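Side-chain contacts in uncharacterized protein (Bacteroides eggerthii, PDB 4FTD), which is of unknown function but joins an immunoglobulin-like domain to a six-bladed beta-propeller and may act in carbohydrate metabolism: residues Asn128-Phe133 with Ile175-Leu180; His160-Leu165 with Val202-Leu207; Thr183-Lys186 with Asp191-Met194. All coordinates share one frame; numbering follows the deposited sequence.

Contact 1 of 3, residues Asn128-Phe133 with Ile175-Leu180; sequences NIYSDF and IKPIML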
# COMPACT_ATOMS: atom_id res chain seq x y z
N ASN A 128 -0.17 17.55 13.44
CA ASN A 128 -1.11 16.83 14.27
C ASN A 128 -0.49 15.56 14.91
O ASN A 128 -1.21 14.59 15.18
CB ASN A 128 -2.37 16.49 13.47
CG ASN A 128 -3.56 16.09 14.36
OD1 ASN A 128 -3.81 16.71 15.41
ND2 ASN A 128 -4.27 15.03 13.98
N ILE A 129 0.84 15.57 15.12
CA ILE A 129 1.60 14.41 15.63
C ILE A 129 0.94 13.77 16.86
O ILE A 129 0.64 14.47 17.81
CB ILE A 129 3.08 14.80 15.96
CG1 ILE A 129 3.91 13.54 16.31
CG2 ILE A 129 3.15 15.90 17.03
CD1 ILE A 129 5.39 13.79 16.52
N TYR A 130 0.65 12.47 16.83
CA TYR A 130 0.09 11.76 17.98
C TYR A 130 1.05 11.96 19.17
O TYR A 130 2.24 11.71 19.04
CB TYR A 130 -0.15 10.28 17.67
CG TYR A 130 -0.88 9.61 18.78
CD1 TYR A 130 -2.21 9.88 19.00
CD2 TYR A 130 -0.23 8.71 19.65
CE1 TYR A 130 -2.89 9.29 20.06
CE2 TYR A 130 -0.90 8.15 20.73
CZ TYR A 130 -2.23 8.41 20.90
OH TYR A 130 -2.88 7.85 21.95
N SER A 131 0.54 12.43 20.31
CA SER A 131 1.41 12.96 21.40
C SER A 131 2.44 11.94 21.90
O SER A 131 3.59 12.28 22.12
CB SER A 131 0.56 13.49 22.59
OG SER A 131 -0.20 12.41 23.10
N ASP A 132 2.04 10.68 22.02
CA ASP A 132 3.01 9.61 22.43
C ASP A 132 4.14 9.37 21.47
O ASP A 132 5.25 9.01 21.87
CB ASP A 132 2.31 8.31 22.76
CG ASP A 132 1.37 8.46 23.94
OD1 ASP A 132 1.68 9.20 24.90
OD2 ASP A 132 0.31 7.84 23.90
N PHE A 133 3.88 9.66 20.20
CA PHE A 133 4.91 9.65 19.18
C PHE A 133 5.81 10.87 19.08
O PHE A 133 6.61 10.93 18.17
CB PHE A 133 4.29 9.36 17.78
CG PHE A 133 4.05 7.92 17.55
CD1 PHE A 133 5.12 7.10 17.35
CD2 PHE A 133 2.77 7.40 17.51
CE1 PHE A 133 4.95 5.76 17.15
CE2 PHE A 133 2.57 6.06 17.32
CZ PHE A 133 3.67 5.23 17.13
N ILE A 175 -9.45 11.12 19.93
CA ILE A 175 -8.41 10.28 20.54
C ILE A 175 -8.95 9.76 21.87
O ILE A 175 -9.12 10.52 22.83
CB ILE A 175 -7.11 11.10 20.70
CG1 ILE A 175 -6.50 11.35 19.31
CG2 ILE A 175 -6.11 10.39 21.61
CD1 ILE A 175 -5.23 12.18 19.32
N LYS A 176 -9.29 8.47 21.89
CA LYS A 176 -9.83 7.75 23.04
C LYS A 176 -9.07 6.41 23.25
O LYS A 176 -9.51 5.38 22.77
CB LYS A 176 -11.31 7.50 22.81
CG LYS A 176 -12.11 8.81 22.60
CD LYS A 176 -13.58 8.59 22.21
CE LYS A 176 -14.45 8.21 23.39
NZ LYS A 176 -15.89 8.20 23.01
N PRO A 177 -7.95 6.47 23.99
CA PRO A 177 -7.11 5.30 24.25
C PRO A 177 -7.80 4.18 24.97
O PRO A 177 -8.49 4.38 25.96
CB PRO A 177 -5.96 5.86 25.09
CG PRO A 177 -5.87 7.30 24.67
CD PRO A 177 -7.29 7.70 24.48
N ILE A 178 -7.65 2.98 24.45
CA ILE A 178 -8.16 1.79 25.07
C ILE A 178 -6.87 1.14 25.58
O ILE A 178 -6.11 0.58 24.78
CB ILE A 178 -8.89 0.91 24.05
CG1 ILE A 178 -10.09 1.64 23.40
CG2 ILE A 178 -9.35 -0.39 24.70
CD1 ILE A 178 -10.38 1.15 21.98
N MSE A 179 -6.59 1.24 26.87
CA MSE A 179 -5.37 0.62 27.42
C MSE A 179 -5.45 -0.92 27.54
O MSE A 179 -6.41 -1.48 28.04
CB MSE A 179 -4.98 1.21 28.80
CG MSE A 179 -3.81 2.29 28.68
SE MSE A 179 -4.68 3.86 27.96
CE MSE A 179 -3.10 5.06 27.63
N LEU A 180 -4.42 -1.60 27.06
CA LEU A 180 -4.29 -3.01 27.28
C LEU A 180 -4.01 -3.32 28.72
O LEU A 180 -3.32 -2.57 29.42
CB LEU A 180 -3.12 -3.50 26.42
CG LEU A 180 -3.33 -3.48 24.90
CD1 LEU A 180 -2.00 -3.81 24.19
CD2 LEU A 180 -4.44 -4.44 24.42
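Y130 turns one edge of its ring, the CD1-CE1 side, toward the aliphatic branches of I175. The two side chains cross at a slant, and I175 comes up at the rim of the ring rather than over a face. Two methyls take part: CG2 of I175 lies near the ring plane, 3.7 Å from Y130 CE1, while its CD1 sits 3.8 Å from Y130 CD1, and the ring edge is thus met by both branches of the isoleucine. In Y130, CG stands anti to the backbone N (chi1 -173°), which carries the ring away from its own loop and across to the segment 175-180. On I175 it is CG2 that is anti to the backbone N, with CG1 beside that N; the two branches spread to meet the same ring edge. Farther along, P177 grazes the phenol end, its CG 4.1 Å from Y130 OH, and again the approach is slanting.

None of these touches is a hydrogen bond. The hydroxyl of Y130 finds its partner outside both segments, in H163 NE2 on strand 163-166, and the ring also leans on L165 and V150. Y130 thus packs the loop between strands 120-125 and 138-143 onto its propeller blade. It is buried; I175 is exposed and precedes strand 178-179, outermost in the blade's sheet.

Across this contact, then, the chemistry is mostly van der Waals: methyls against a ring edge and a proline CG beside the hydroxyl. The directional hold on the phenol comes from the histidine, and I175 and P177 supply its apolar cover.

Contact 2 of 3, residues His160-Leu165 with Val202-Leu207; sequences HTPHLL and VYLSSL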
# COMPACT_ATOMS: atom_id res chain seq x y z
N HIS A 160 1.38 7.04 29.43
CA HIS A 160 0.54 6.04 28.70
C HIS A 160 1.29 4.72 28.54
O HIS A 160 2.45 4.71 28.15
CB HIS A 160 0.16 6.53 27.27
CG HIS A 160 -0.85 7.64 27.25
ND1 HIS A 160 -1.09 8.42 26.13
CD2 HIS A 160 -1.67 8.12 28.22
CE1 HIS A 160 -2.01 9.32 26.41
NE2 HIS A 160 -2.38 9.17 27.67
N THR A 161 0.62 3.64 28.90
CA THR A 161 1.07 2.26 28.59
C THR A 161 0.45 1.88 27.22
O THR A 161 -0.32 2.64 26.64
CB THR A 161 0.72 1.33 29.76
OG1 THR A 161 -0.67 1.45 29.99
CG2 THR A 161 1.49 1.70 31.09
N PRO A 162 0.84 0.72 26.65
CA PRO A 162 0.38 0.39 25.30
C PRO A 162 -1.14 0.34 25.15
O PRO A 162 -1.86 -0.13 26.06
CB PRO A 162 1.02 -0.98 25.05
CG PRO A 162 2.27 -0.94 25.91
CD PRO A 162 1.84 -0.20 27.16
N HIS A 163 -1.63 0.89 24.05
CA HIS A 163 -3.02 1.08 23.88
C HIS A 163 -3.47 1.02 22.44
O HIS A 163 -2.68 1.09 21.54
CB HIS A 163 -3.45 2.42 24.51
CG HIS A 163 -2.73 3.61 23.95
ND1 HIS A 163 -1.44 3.92 24.33
CD2 HIS A 163 -3.14 4.59 23.09
CE1 HIS A 163 -1.09 5.07 23.73
NE2 HIS A 163 -2.09 5.48 22.95
N LEU A 164 -4.77 0.83 22.29
CA LEU A 164 -5.46 0.85 21.01
C LEU A 164 -6.27 2.14 20.87
O LEU A 164 -6.69 2.74 21.85
CB LEU A 164 -6.38 -0.37 20.89
CG LEU A 164 -5.75 -1.75 21.02
CD1 LEU A 164 -6.84 -2.81 21.03
CD2 LEU A 164 -4.76 -2.01 19.92
N LEU A 165 -6.45 2.56 19.63
CA LEU A 165 -7.28 3.68 19.25
C LEU A 165 -8.21 3.11 18.19
O LEU A 165 -7.78 2.52 17.21
CB LEU A 165 -6.39 4.76 18.68
CG LEU A 165 -5.28 5.40 19.55
CD1 LEU A 165 -4.34 6.24 18.69
CD2 LEU A 165 -5.91 6.29 20.63
N VAL A 202 -3.29 -8.81 19.62
CA VAL A 202 -2.14 -7.96 19.86
C VAL A 202 -0.94 -8.81 20.29
O VAL A 202 -1.06 -9.75 21.09
CB VAL A 202 -2.44 -6.91 20.94
CG1 VAL A 202 -1.20 -6.04 21.16
CG2 VAL A 202 -3.66 -6.10 20.52
N TYR A 203 0.20 -8.49 19.70
CA TYR A 203 1.47 -9.03 20.09
C TYR A 203 2.38 -7.90 20.52
O TYR A 203 2.45 -6.90 19.82
CB TYR A 203 2.15 -9.68 18.91
CG TYR A 203 1.47 -10.94 18.40
CD1 TYR A 203 0.36 -10.86 17.54
CD2 TYR A 203 1.90 -12.18 18.80
CE1 TYR A 203 -0.29 -12.03 17.10
CE2 TYR A 203 1.29 -13.32 18.34
CZ TYR A 203 0.20 -13.23 17.48
OH TYR A 203 -0.46 -14.37 17.08
N LEU A 204 3.09 -8.06 21.63
CA LEU A 204 4.16 -7.15 22.01
C LEU A 204 5.41 -7.95 22.34
O LEU A 204 5.34 -9.05 22.83
CB LEU A 204 3.78 -6.29 23.22
CG LEU A 204 2.60 -5.30 23.20
CD1 LEU A 204 2.57 -4.54 24.50
CD2 LEU A 204 2.69 -4.35 22.03
N SER A 205 6.59 -7.32 22.17
CA SER A 205 7.83 -7.92 22.55
C SER A 205 8.67 -6.94 23.38
O SER A 205 8.64 -5.73 23.12
CB SER A 205 8.60 -8.39 21.32
OG SER A 205 8.69 -7.37 20.29
N SER A 206 9.44 -7.48 24.32
CA SER A 206 10.33 -6.69 25.14
C SER A 206 11.59 -6.31 24.33
O SER A 206 11.76 -6.76 23.17
CB SER A 206 10.72 -7.46 26.42
OG SER A 206 11.61 -8.53 26.19
N LEU A 207 12.42 -5.49 24.94
CA LEU A 207 13.76 -5.16 24.47
C LEU A 207 14.71 -5.88 25.44
O LEU A 207 14.68 -5.62 26.65
CB LEU A 207 14.08 -3.65 24.43
CG LEU A 207 15.55 -3.44 23.99
CD1 LEU A 207 15.52 -3.32 22.51
CD2 LEU A 207 16.15 -2.18 24.58
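Two consecutive blades of the beta-propeller face each other where P162, just before strand 163-166, and L164 within it meet L204 and V202 on strand 201-207. The backbones stand well apart, with CA of P162 9.1 Å from CA of L204, and side chains alone bridge the gap. At the closer of the two touches, the CD1 methyl of L204 lies against the CB-CG side of the proline ring, 3.9 Å from P162 CG, the two side chains crossing at a slant. L204 reaches it with CG anti to its carbonyl carbon (chi1 -62°). Two residues on from P162, and two back from L204, L164 CD2 comes within 4.3 Å of V202 CG2, methyl to methyl, a looser touch.

All four residues are buried. H163, between P162 and L164, is turned from this interface; its ND1 gives a hydrogen bond to T161 O, 2.9 Å long, with the acceptor in the imidazole plane and an N-H...O angle of 155°. Neighbours complete the apolar layer: L204 also rests on V151, P162 on Y192 and L164 on L149.

Alternate residues, V202 and L204 on one side, P162 and L164 on the other, make the sheet-on-sheet apolar packing by which beta-propeller blades stack around their axis.

Contact 3 of 3, residues Thr183-Lys186 with Asp191-Met194; sequences TGVK and DYNM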
# COMPACT_ATOMS: atom_id res chain seq x y z
N THR A 183 -0.81 -6.19 33.30
CA THR A 183 -0.46 -6.86 34.58
C THR A 183 0.56 -7.97 34.31
O THR A 183 0.37 -8.77 33.40
CB THR A 183 -1.68 -7.47 35.27
OG1 THR A 183 -2.68 -6.48 35.29
CG2 THR A 183 -1.38 -7.87 36.74
N GLY A 184 1.70 -7.92 34.99
CA GLY A 184 2.78 -8.91 34.76
C GLY A 184 3.57 -8.78 33.49
O GLY A 184 4.42 -9.62 33.21
N VAL A 185 3.33 -7.72 32.69
CA VAL A 185 4.06 -7.50 31.48
C VAL A 185 5.31 -6.68 31.89
O VAL A 185 5.35 -5.44 31.79
CB VAL A 185 3.20 -6.82 30.39
CG1 VAL A 185 4.03 -6.50 29.14
CG2 VAL A 185 2.01 -7.71 30.07
N LYS A 186 6.32 -7.44 32.30
CA LYS A 186 7.57 -6.98 32.93
C LYS A 186 8.73 -7.92 32.60
O LYS A 186 8.55 -9.13 32.56
CB LYS A 186 7.39 -6.95 34.45
CG LYS A 186 6.76 -5.67 34.96
CD LYS A 186 7.86 -4.64 35.15
CE LYS A 186 7.40 -3.19 35.17
NZ LYS A 186 8.58 -2.35 34.77
N ASP A 191 10.27 -3.12 28.98
CA ASP A 191 9.20 -4.11 29.16
C ASP A 191 8.51 -4.46 27.82
O ASP A 191 7.97 -5.52 27.66
CB ASP A 191 8.14 -3.55 30.07
CG ASP A 191 8.61 -3.40 31.53
OD1 ASP A 191 9.53 -4.09 31.97
OD2 ASP A 191 7.98 -2.57 32.21
N TYR A 192 8.40 -3.47 26.95
CA TYR A 192 7.86 -3.61 25.61
C TYR A 192 8.49 -2.51 24.73
O TYR A 192 8.93 -1.47 25.21
CB TYR A 192 6.35 -3.62 25.55
CG TYR A 192 5.73 -2.80 26.64
CD1 TYR A 192 5.68 -1.42 26.54
CD2 TYR A 192 5.23 -3.40 27.78
CE1 TYR A 192 5.18 -0.65 27.57
CE2 TYR A 192 4.69 -2.63 28.84
CZ TYR A 192 4.69 -1.27 28.70
OH TYR A 192 4.20 -0.45 29.64
N ASN A 193 8.49 -2.79 23.44
CA ASN A 193 9.12 -1.94 22.45
C ASN A 193 8.47 -2.10 21.10
O ASN A 193 7.86 -1.16 20.63
CB ASN A 193 10.61 -2.22 22.39
CG ASN A 193 11.39 -1.15 21.62
OD1 ASN A 193 11.16 0.04 21.84
ND2 ASN A 193 12.33 -1.55 20.74
N MSE A 194 8.52 -3.29 20.49
CA MSE A 194 7.82 -3.51 19.19
C MSE A 194 6.51 -4.24 19.47
O MSE A 194 6.31 -4.78 20.52
CB MSE A 194 8.66 -4.38 18.26
CG MSE A 194 9.95 -3.74 17.88
SE MSE A 194 9.63 -2.12 16.72
CE MSE A 194 10.23 -0.62 17.86
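V185 meets Y192, and K186 meets D191, where the chain enters strand 190-198 of the propeller; V185 is the centre of an inverse gamma turn, whose G184 O to K186 N bond is weak. The two pairs differ sharply in surroundings.

The first is the packed half. V185 CG1 points at the edge of the Y192 ring, in its plane, 3.6 Å from Y192 CD2 and a little farther from CE2, and the two side chains cross at about a right angle. That methyl is anti to the backbone N of V185 (chi1 176°). Both residues are buried: V185 also rests on Y218, W220 and P227, and the tyrosine lies against T161, P162 and L204.

The second half lies toward solvent on the lysine side, K186 being exposed, while D191 is partly covered. K186 sets out from its backbone away from the 191-194 segment, but a bend at chi2 (-85°) brings the amino end back round to the carboxylate. There the lysine makes a salt bridge, with K186 CD and CE running close beside the acid on the way. On the acid's other oxygen, OD1 takes a weak hydrogen bond from G187 N, so the carboxylate joins both a side chain and the backbone just after the gamma turn. Replacing D191 with an alanine would probably leave the K186 ammonium without its charged mate, its long chain set free to swing into solvent, and G187 N without this acceptor.

The shortest touch is the salt bridge itself: K186 NZ stands 2.6 Å from D191 OD2, on the syn lone pair of that oxygen.

After the N-terminal sheet of strands 17-22 to 98-106, the chain runs through strand 120-125, which pairs with the C-terminal strand 439-446, and enters the loop of contact 1. That contact closes a span from 128-133 to 175-180, tying the loop to the outer edge of the blade holding strands 138-143 to 178-179. Contact 2 opens within this span, at 160-165, and closes beyond it at 202-207, so the two cross; it joins this blade to the next. Contact 3 closes a short turn between 183-186 and 191-194, entirely within the span of contact 2. In the sheet, S205 bonds to N193 and M194 at a classic beta bulge, linking contacts 2 and 3.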